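Local coordinates for protein UDP-N-acetylenolpyruvoylglucosamine reductase (Listeria monocytogenes, PDB 3TX1) that probably catalyses the NADPH-dependent reduction of UDP-N-acetylenolpyruvoylglucosamine to UDP-N-acetylmuramate, a step of peptidoglycan synthesis, with FAD as cofactor, at residues A[166-171]-A[210-215]; A[243-248]-A[313-318]; A[269-274]-A[290-295]. All blocks are in the same frame, centred on the assembly; numbering follows the deposited sequence.

Interaction 1 of 3, residues A[166-171]-A[210-215]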
# COMPACT_ATOMS: atom_id res chain seq x y z
N SER A 166 -3.42 -12.04 6.85
CA SER A 166 -4.51 -12.66 7.61
C SER A 166 -4.04 -13.97 8.19
O SER A 166 -4.52 -14.35 9.25
CB SER A 166 -5.78 -12.84 6.78
OG SER A 166 -5.58 -13.73 5.70
N ASP A 167 -3.12 -14.65 7.53
CA ASP A 167 -2.55 -15.87 8.11
C ASP A 167 -2.00 -15.60 9.51
O ASP A 167 -2.10 -16.46 10.37
CB ASP A 167 -1.40 -16.46 7.28
CG ASP A 167 -1.87 -17.03 5.96
OD1 ASP A 167 -3.04 -17.46 5.89
OD2 ASP A 167 -1.05 -17.08 5.01
N VAL A 168 -1.42 -14.42 9.74
CA VAL A 168 -0.84 -14.18 11.05
C VAL A 168 -1.27 -12.94 11.79
O VAL A 168 -0.64 -12.59 12.82
CB VAL A 168 0.70 -14.22 11.04
CG1 VAL A 168 1.19 -15.64 10.97
CG2 VAL A 168 1.27 -13.33 9.94
N LEU A 169 -2.33 -12.31 11.35
CA LEU A 169 -2.81 -11.13 12.03
C LEU A 169 -3.46 -11.51 13.32
O LEU A 169 -4.44 -12.19 13.29
CB LEU A 169 -3.83 -10.44 11.17
CG LEU A 169 -4.07 -8.97 11.42
CD1 LEU A 169 -2.91 -8.29 12.09
CD2 LEU A 169 -4.33 -8.38 10.07
N GLU A 170 -2.91 -11.07 14.44
CA GLU A 170 -3.50 -11.41 15.71
C GLU A 170 -4.54 -10.34 16.11
O GLU A 170 -5.73 -10.63 16.32
CB GLU A 170 -2.44 -11.44 16.80
CG GLU A 170 -2.98 -11.57 18.21
CD GLU A 170 -3.69 -12.89 18.47
OE1 GLU A 170 -3.56 -13.83 17.65
OE2 GLU A 170 -4.39 -12.96 19.51
N ALA A 171 -4.06 -9.11 16.23
CA ALA A 171 -4.85 -7.99 16.69
C ALA A 171 -4.41 -6.71 15.99
O ALA A 171 -3.30 -6.60 15.47
CB ALA A 171 -4.67 -7.84 18.20
N PHE A 210 1.04 -9.38 15.23
CA PHE A 210 1.14 -10.66 14.52
C PHE A 210 1.53 -11.82 15.47
O PHE A 210 2.50 -11.70 16.23
CB PHE A 210 2.16 -10.54 13.42
CG PHE A 210 2.02 -9.31 12.58
CD1 PHE A 210 2.86 -8.21 12.80
CD2 PHE A 210 1.11 -9.26 11.53
CE1 PHE A 210 2.77 -7.08 12.00
CE2 PHE A 210 1.01 -8.14 10.72
CZ PHE A 210 1.85 -7.05 10.97
N SER A 211 0.75 -12.91 15.43
CA SER A 211 1.00 -14.13 16.22
C SER A 211 2.03 -15.04 15.53
O SER A 211 1.66 -15.86 14.69
CB SER A 211 -0.28 -14.93 16.37
OG SER A 211 -1.05 -14.50 17.47
N LEU A 212 3.30 -14.96 15.88
CA LEU A 212 4.24 -15.81 15.19
C LEU A 212 4.64 -17.04 16.00
O LEU A 212 4.22 -17.23 17.11
CB LEU A 212 5.47 -15.01 14.77
CG LEU A 212 5.26 -13.68 14.07
CD1 LEU A 212 6.57 -13.06 13.64
CD2 LEU A 212 4.26 -13.72 12.95
N ALA A 213 5.46 -17.88 15.43
CA ALA A 213 5.95 -19.04 16.15
C ALA A 213 7.50 -19.07 16.20
O ALA A 213 8.18 -18.61 15.28
CB ALA A 213 5.40 -20.31 15.53
N LEU A 214 8.05 -19.60 17.30
CA LEU A 214 9.52 -19.74 17.40
C LEU A 214 10.07 -20.87 16.51
O LEU A 214 9.53 -21.97 16.46
CB LEU A 214 10.00 -19.84 18.85
CG LEU A 214 10.16 -18.47 19.52
CD1 LEU A 214 10.21 -18.63 21.03
CD2 LEU A 214 11.35 -17.65 19.02
N GLU A 215 11.14 -20.53 15.80
CA GLU A 215 11.80 -21.39 14.84
C GLU A 215 13.21 -20.87 14.55
O GLU A 215 13.48 -19.67 14.66
CB GLU A 215 10.95 -21.49 13.57
CG GLU A 215 11.48 -22.43 12.50
CD GLU A 215 10.57 -22.52 11.28
OE1 GLU A 215 9.52 -21.83 11.23
OE2 GLU A 215 10.93 -23.30 10.35
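Leu169 and Phe210 form a single antiparallel bridge next to a classic beta bulge. It lies in the FAD-binding region of the PCMH type, where helix 165-168 runs into strand 169-175 beside strand 204-214. The two residues are a non-hydrogen-bonded pair, and their CA atoms are 4.7 Å apart. The bulge comes next, with Glu170 and Ala171 both facing Thr209. Ser211 N donates to Val168 O over 3.0 Å, only slightly out of the carbonyl plane. The same oxygen sits at the edge of the Phe210 ring, in its plane, and takes a CA-H contact from Phe210.

Val168 CB lies 4.1 Å from Leu212 CD2. Leu169 CD1 approaches Phe210 CE2 at 4.2 Å. Ile150 of helix 150-156 also touches the ring. Glu170 and Ser211 are partly exposed, and both side chains touch Gln116 of strand 116-120. The Glu170 side chain leaves with CG anti to the backbone N (chi1 171°). It then bends at chi2 and folds over Ser211. A weak, long ion pair links its carboxylate to Arg186. Ser211 OG donates to Glu170 OE1 at 2.6 Å, from above the carboxylate plane.

Interaction 2 of 3, residues A[243-248]-A[313-318]. With FAD (flavin-adenine dinucleotide), chain B; SO4 (sulfate ion), chain E.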
# COMPACT_ATOMS: atom_id res chain seq x y z
N GLY A 243 2.38 -2.17 -7.84
CA GLY A 243 2.90 -3.54 -8.00
C GLY A 243 2.47 -4.15 -9.30
O GLY A 243 2.60 -3.58 -10.37
N SER A 244 1.92 -5.34 -9.15
CA SER A 244 1.29 -5.97 -10.24
C SER A 244 0.09 -5.03 -10.39
O SER A 244 -0.65 -4.81 -9.45
CB SER A 244 0.87 -7.38 -9.83
OG SER A 244 0.82 -8.26 -10.94
N VAL A 245 -0.05 -4.42 -11.56
CA VAL A 245 -1.13 -3.50 -11.86
C VAL A 245 -2.55 -4.12 -11.89
O VAL A 245 -3.50 -3.47 -11.55
CB VAL A 245 -0.84 -2.75 -13.20
CG1 VAL A 245 -2.07 -2.04 -13.73
CG2 VAL A 245 0.29 -1.74 -13.06
N PHE A 246 -2.69 -5.38 -12.28
CA PHE A 246 -4.03 -5.98 -12.45
C PHE A 246 -4.32 -7.22 -11.60
O PHE A 246 -3.44 -7.98 -11.31
CB PHE A 246 -4.23 -6.38 -13.93
CG PHE A 246 -4.21 -5.22 -14.89
CD1 PHE A 246 -3.06 -4.89 -15.58
CD2 PHE A 246 -5.35 -4.45 -15.09
CE1 PHE A 246 -3.05 -3.82 -16.45
CE2 PHE A 246 -5.35 -3.36 -15.95
CZ PHE A 246 -4.20 -3.05 -16.64
N LYS A 247 -5.58 -7.45 -11.27
CA LYS A 247 -5.94 -8.68 -10.58
C LYS A 247 -5.75 -9.81 -11.59
O LYS A 247 -5.64 -9.58 -12.78
CB LYS A 247 -7.40 -8.64 -10.12
CG LYS A 247 -7.76 -7.37 -9.38
CD LYS A 247 -9.20 -7.34 -8.88
CE LYS A 247 -9.43 -6.15 -7.96
NZ LYS A 247 -10.69 -6.26 -7.16
N ARG A 248 -5.70 -11.05 -11.13
CA ARG A 248 -5.51 -12.13 -12.09
C ARG A 248 -6.87 -12.58 -12.65
O ARG A 248 -7.76 -13.01 -11.90
CB ARG A 248 -4.70 -13.27 -11.47
CG ARG A 248 -4.23 -14.34 -12.45
CD ARG A 248 -3.75 -15.61 -11.73
NE ARG A 248 -2.34 -15.69 -11.31
CZ ARG A 248 -1.75 -14.98 -10.33
NH1 ARG A 248 -2.40 -14.02 -9.68
NH2 ARG A 248 -0.46 -15.21 -10.03
N THR A 313 -8.09 -3.52 -12.49
CA THR A 313 -6.94 -3.07 -11.74
C THR A 313 -6.92 -3.64 -10.31
O THR A 313 -7.96 -3.81 -9.67
CB THR A 313 -6.89 -1.54 -11.67
OG1 THR A 313 -8.14 -1.06 -11.18
CG2 THR A 313 -6.67 -0.93 -13.03
N GLU A 314 -5.74 -3.99 -9.84
CA GLU A 314 -5.54 -4.37 -8.46
C GLU A 314 -5.20 -3.06 -7.75
O GLU A 314 -5.84 -2.71 -6.77
CB GLU A 314 -4.45 -5.45 -8.34
CG GLU A 314 -3.60 -5.49 -7.06
CD GLU A 314 -4.32 -5.94 -5.78
OE1 GLU A 314 -3.64 -6.48 -4.85
OE2 GLU A 314 -5.54 -5.74 -5.66
N VAL A 315 -4.23 -2.33 -8.28
CA VAL A 315 -3.82 -1.03 -7.76
C VAL A 315 -5.00 -0.04 -7.60
O VAL A 315 -5.91 0.01 -8.46
CB VAL A 315 -2.78 -0.45 -8.73
CG1 VAL A 315 -3.43 -0.06 -10.06
CG2 VAL A 315 -2.10 0.76 -8.12
N LYS A 316 -5.01 0.75 -6.52
CA LYS A 316 -6.11 1.71 -6.25
C LYS A 316 -5.93 2.96 -7.06
O LYS A 316 -4.80 3.44 -7.21
CB LYS A 316 -6.14 2.20 -4.78
CG LYS A 316 -6.22 1.14 -3.71
CD LYS A 316 -7.52 0.37 -3.79
CE LYS A 316 -7.46 -0.76 -2.76
NZ LYS A 316 -8.69 -1.61 -2.79
N ILE A 317 -7.06 3.52 -7.49
CA ILE A 317 -7.12 4.72 -8.29
C ILE A 317 -7.86 5.81 -7.52
O ILE A 317 -9.03 5.61 -7.18
CB ILE A 317 -7.87 4.46 -9.63
CG1 ILE A 317 -6.94 3.81 -10.66
CG2 ILE A 317 -8.46 5.74 -10.22
CD1 ILE A 317 -6.71 2.33 -10.46
N ILE A 318 -7.20 6.95 -7.26
CA ILE A 318 -7.84 8.03 -6.48
C ILE A 318 -7.42 9.45 -6.90
O ILE A 318 -6.34 9.64 -7.47
CB ILE A 318 -7.57 7.90 -4.96
CG1 ILE A 318 -6.07 8.00 -4.69
CG2 ILE A 318 -8.19 6.63 -4.39
CD1 ILE A 318 -5.72 8.19 -3.24
PA FAD B . -0.85 2.60 -0.16
O1A FAD B . -0.35 3.89 0.41
O2A FAD B . -0.51 2.24 -1.58
O5B FAD B . -2.45 2.59 -0.11
C5B FAD B . -2.97 1.26 -0.12
C4B FAD B . -4.39 1.20 0.40
O4B FAD B . -4.40 1.02 1.80
C3B FAD B . -5.25 2.42 0.14
O3B FAD B . -6.62 1.95 0.12
C2B FAD B . -5.00 3.22 1.42
O2B FAD B . -5.95 4.24 1.78
C1B FAD B . -5.04 2.12 2.43
N9A FAD B . -4.22 2.45 3.58
C8A FAD B . -2.92 2.79 3.59
N7A FAD B . -2.51 2.93 4.88
C5A FAD B . -3.54 2.68 5.71
C6A FAD B . -3.83 2.69 7.17
N6A FAD B . -2.90 3.00 8.11
N1A FAD B . -5.08 2.36 7.55
C2A FAD B . -6.03 2.03 6.69
N3A FAD B . -5.87 2.04 5.37
C4A FAD B . -4.67 2.35 4.83
N1 FAD B . 1.27 -6.50 -2.54
C2 FAD B . 1.17 -7.79 -2.16
O2 FAD B . 0.18 -8.16 -1.50
N3 FAD B . 2.09 -8.73 -2.43
C4 FAD B . 3.19 -8.48 -3.12
O4 FAD B . 4.02 -9.39 -3.39
C4X FAD B . 3.37 -7.10 -3.57
N5 FAD B . 4.45 -6.76 -4.27
C5X FAD B . 4.66 -5.51 -4.70
C6 FAD B . 5.82 -5.24 -5.41
C7 FAD B . 6.09 -3.97 -5.84
C7M FAD B . 7.35 -3.69 -6.62
C8 FAD B . 5.11 -2.91 -5.52
C8M FAD B . 5.32 -1.51 -5.97
C9 FAD B . 3.96 -3.18 -4.82
C9A FAD B . 3.69 -4.46 -4.40
N10 FAD B . 2.53 -4.77 -3.65
C10 FAD B . 2.34 -6.09 -3.23
C1' FAD B . 1.53 -3.72 -3.37
C2' FAD B . 1.80 -3.02 -2.05
O2' FAD B . 3.14 -3.26 -1.64
C3' FAD B . 0.89 -3.54 -0.96
O3' FAD B . -0.44 -3.41 -1.43
C4' FAD B . 1.09 -2.72 0.31
O4' FAD B . 0.68 -3.45 1.48
C5' FAD B . 0.43 -1.36 0.24
O5' FAD B . 1.09 -0.53 1.16
P FAD B . 1.01 1.05 1.16
O1P FAD B . 1.37 1.45 2.55
O2P FAD B . 1.87 1.46 0.01
O3P FAD B . -0.48 1.39 0.81
S SO4 E . -11.01 0.17 -0.39
O1 SO4 E . -11.47 0.19 1.03
O2 SO4 E . -10.45 -1.16 -0.71
O3 SO4 E . -12.16 0.47 -1.28
O4 SO4 E . -9.98 1.21 -0.62
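Phe246 and Thr313 form a single backbone bridge between loop 243-248 and the turn leading into strand 316-318, in the MurB C-terminal domain. With it goes a hydrogen bond from Glu314 N to Val245 O. This bond is 2.9 Å long and nearly straight at the hydrogen (164°), though the donor is tilted well out of the carbonyl plane. The backbones of Ser244 (proton donor) and Glu314, both predicted active-site residues, come together here. Glu314 CG lies 3.9 Å from Ser244 O.

Val315 CG1 touches Val245 O at 3.7 Å. The Lys247 chain, extended beyond CG, runs alongside the Thr313 carbonyl, its CE 3.2 Å from Thr313 O. Phe246 CE2 meets Thr313 CG2 at 4.0 Å, while Val245 CG1 lies over one face of that ring, toward its rim. Helix 289-307 backs Phe246 through Ile296, Val299 and Gln300.

Glu314 also touches Arg194, another predicted active-site residue. Its OE1 is hydrogen-bonded to a glycerol that, like the sulfate, probably comes from the crystallisation liquor. Both segments reach the cofactor. Gly243 CA approaches flavin atom FAD C9 at 3.4 Å. Lys316 bends at chi2 (-64°), its CG lies near O3B of the adenosine ribose, and its NZ donates to sulfate O2 at 2.8 Å.

Interaction 3 of 3, residues A[269-274]-A[290-295]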
# COMPACT_ATOMS: atom_id res chain seq x y z
N GLY A 269 4.52 8.53 -22.41
CA GLY A 269 5.21 9.50 -21.57
C GLY A 269 6.39 8.87 -20.86
O GLY A 269 7.28 8.35 -21.49
N GLY A 270 6.40 8.90 -19.53
CA GLY A 270 7.49 8.26 -18.78
C GLY A 270 7.11 6.90 -18.17
O GLY A 270 7.80 6.40 -17.28
N ALA A 271 6.02 6.32 -18.65
CA ALA A 271 5.52 5.07 -18.13
C ALA A 271 5.76 3.95 -19.14
O ALA A 271 5.64 4.15 -20.34
CB ALA A 271 4.04 5.21 -17.81
N GLN A 272 6.07 2.76 -18.64
CA GLN A 272 6.33 1.62 -19.52
C GLN A 272 5.80 0.31 -18.99
O GLN A 272 5.90 0.05 -17.80
CB GLN A 272 7.83 1.48 -19.77
CG GLN A 272 8.17 0.41 -20.80
CD GLN A 272 9.66 0.23 -20.97
OE1 GLN A 272 10.41 0.30 -19.99
NE2 GLN A 272 10.10 -0.04 -22.20
N VAL A 273 5.20 -0.49 -19.84
CA VAL A 273 4.81 -1.82 -19.44
C VAL A 273 6.14 -2.52 -19.31
O VAL A 273 6.86 -2.64 -20.31
CB VAL A 273 3.96 -2.51 -20.51
CG1 VAL A 273 3.71 -3.95 -20.13
CG2 VAL A 273 2.66 -1.75 -20.70
N SER A 274 6.50 -2.92 -18.09
CA SER A 274 7.84 -3.42 -17.79
C SER A 274 8.41 -4.45 -18.75
O SER A 274 7.76 -5.44 -19.05
CB SER A 274 7.88 -4.01 -16.38
OG SER A 274 9.00 -4.84 -16.22
N THR A 290 -1.12 10.80 -15.15
CA THR A 290 -1.80 10.77 -16.43
C THR A 290 -1.19 9.64 -17.25
O THR A 290 -1.93 8.79 -17.78
CB THR A 290 -1.70 12.09 -17.19
OG1 THR A 290 -2.06 13.15 -16.33
CG2 THR A 290 -2.64 12.10 -18.37
N ASP A 291 0.15 9.60 -17.32
CA ASP A 291 0.84 8.54 -18.07
C ASP A 291 0.40 7.18 -17.60
O ASP A 291 0.11 6.31 -18.43
CB ASP A 291 2.35 8.60 -17.94
CG ASP A 291 2.94 9.84 -18.55
OD1 ASP A 291 2.45 10.31 -19.61
OD2 ASP A 291 3.91 10.33 -17.94
N TYR A 292 0.37 6.97 -16.29
CA TYR A 292 -0.10 5.67 -15.77
C TYR A 292 -1.52 5.31 -16.22
O TYR A 292 -1.71 4.23 -16.77
CB TYR A 292 0.05 5.57 -14.26
CG TYR A 292 1.40 5.03 -13.81
CD1 TYR A 292 2.54 5.85 -13.76
CD2 TYR A 292 1.54 3.69 -13.42
CE1 TYR A 292 3.77 5.36 -13.35
CE2 TYR A 292 2.78 3.19 -13.01
CZ TYR A 292 3.89 4.04 -12.97
OH TYR A 292 5.13 3.53 -12.55
N MET A 293 -2.47 6.24 -16.02
CA MET A 293 -3.88 6.03 -16.35
C MET A 293 -4.02 5.77 -17.82
O MET A 293 -4.90 5.02 -18.25
CB MET A 293 -4.77 7.25 -16.01
CG MET A 293 -4.95 7.68 -14.55
SD MET A 293 -5.13 6.34 -13.31
CE MET A 293 -6.39 5.23 -13.96
N ASN A 294 -3.19 6.43 -18.61
CA ASN A 294 -3.25 6.29 -20.03
C ASN A 294 -2.70 4.94 -20.47
O ASN A 294 -3.28 4.25 -21.30
CB ASN A 294 -2.56 7.48 -20.72
CG ASN A 294 -3.50 8.71 -20.88
OD1 ASN A 294 -3.05 9.85 -20.88
ND2 ASN A 294 -4.81 8.45 -21.02
N LEU A 295 -1.60 4.51 -19.88
CA LEU A 295 -1.08 3.21 -20.24
C LEU A 295 -2.00 2.10 -19.70
O LEU A 295 -2.31 1.13 -20.42
CB LEU A 295 0.36 3.06 -19.77
CG LEU A 295 1.14 1.85 -20.24
CD1 LEU A 295 0.84 1.61 -21.72
CD2 LEU A 295 2.62 2.10 -19.98
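Leu295 of helix 290-295 fits against Ala271 and Val273 of strand 271-273, and this is the close-packed part of the contact. Its CD2 does most of the touching. That methyl lies 3.9 Å from Val273 CG2 and 4.0 Å from Ala271 CB, and it also rests against the strand backbone, 3.7 Å from Ala271 O. The Leu295 chain starts out with CG opposite the backbone N (chi1 -170°), which directs the chain toward the strand. CD1 also reaches Val273 CG2. Ile268 of the neighbouring strand 267-268 adds to the same apolar patch.

Ala271 CB points toward the helix. It meets Asp291 CB at 3.8 Å and, more distantly, Tyr292 CD1. The Tyr292 ring lies obliquely to this methyl, and its OH is hydrogen-bonded to Ile281 O of strand 281-283.

The motif is a helix laid on a small antiparallel sheet. Strand 271-273 is the middle of its three strands, between 267-268 and 281-283. Strand 271-273 and helix 290-295 run in nearly the same direction, 29° apart, with the two axes 8.3 Å apart at closest approach.

Toward Gly269 and Gly270 the contact becomes polar and looser. Gly269 is exposed, and Asp291 is partly so. Asp291 OD1 faces Gly269 CA at 3.5 Å. The stronger partner of Asp291 is Thr288 N, just before helix 289-307, which is hydrogen-bonded to OD2. Gly270 N also donates to Asp291 OD2. This bond is almost perfectly straight at 178°, but weak because it spans 3.3 Å.

In the fold
Interactions 2 and 3 belong to the C-terminal domain, and interaction 1 to the FAD-binding region. Along the chain, interaction 1 closes first, and interaction 3 is nested inside the loop closed by interaction 2. The centres of interactions 2 and 3 are 14 Å apart. They touch where Ile317 CG1 meets Met293 CE at 3.6 Å. Met293 is on helix 289-307, which also packs on Phe246 of interaction 2. Interaction 1 is 27 Å from interaction 2 between centres, and about 13 Å between nearest atoms. Interactions 1 and 3 lie on opposite sides of the chain's centre, 38 Å apart between centres. Interaction 2 borders the flavin and the predicted active site. The Phe210 side chain is about 10 Å from FAD, that of Tyr292 about 8 Å.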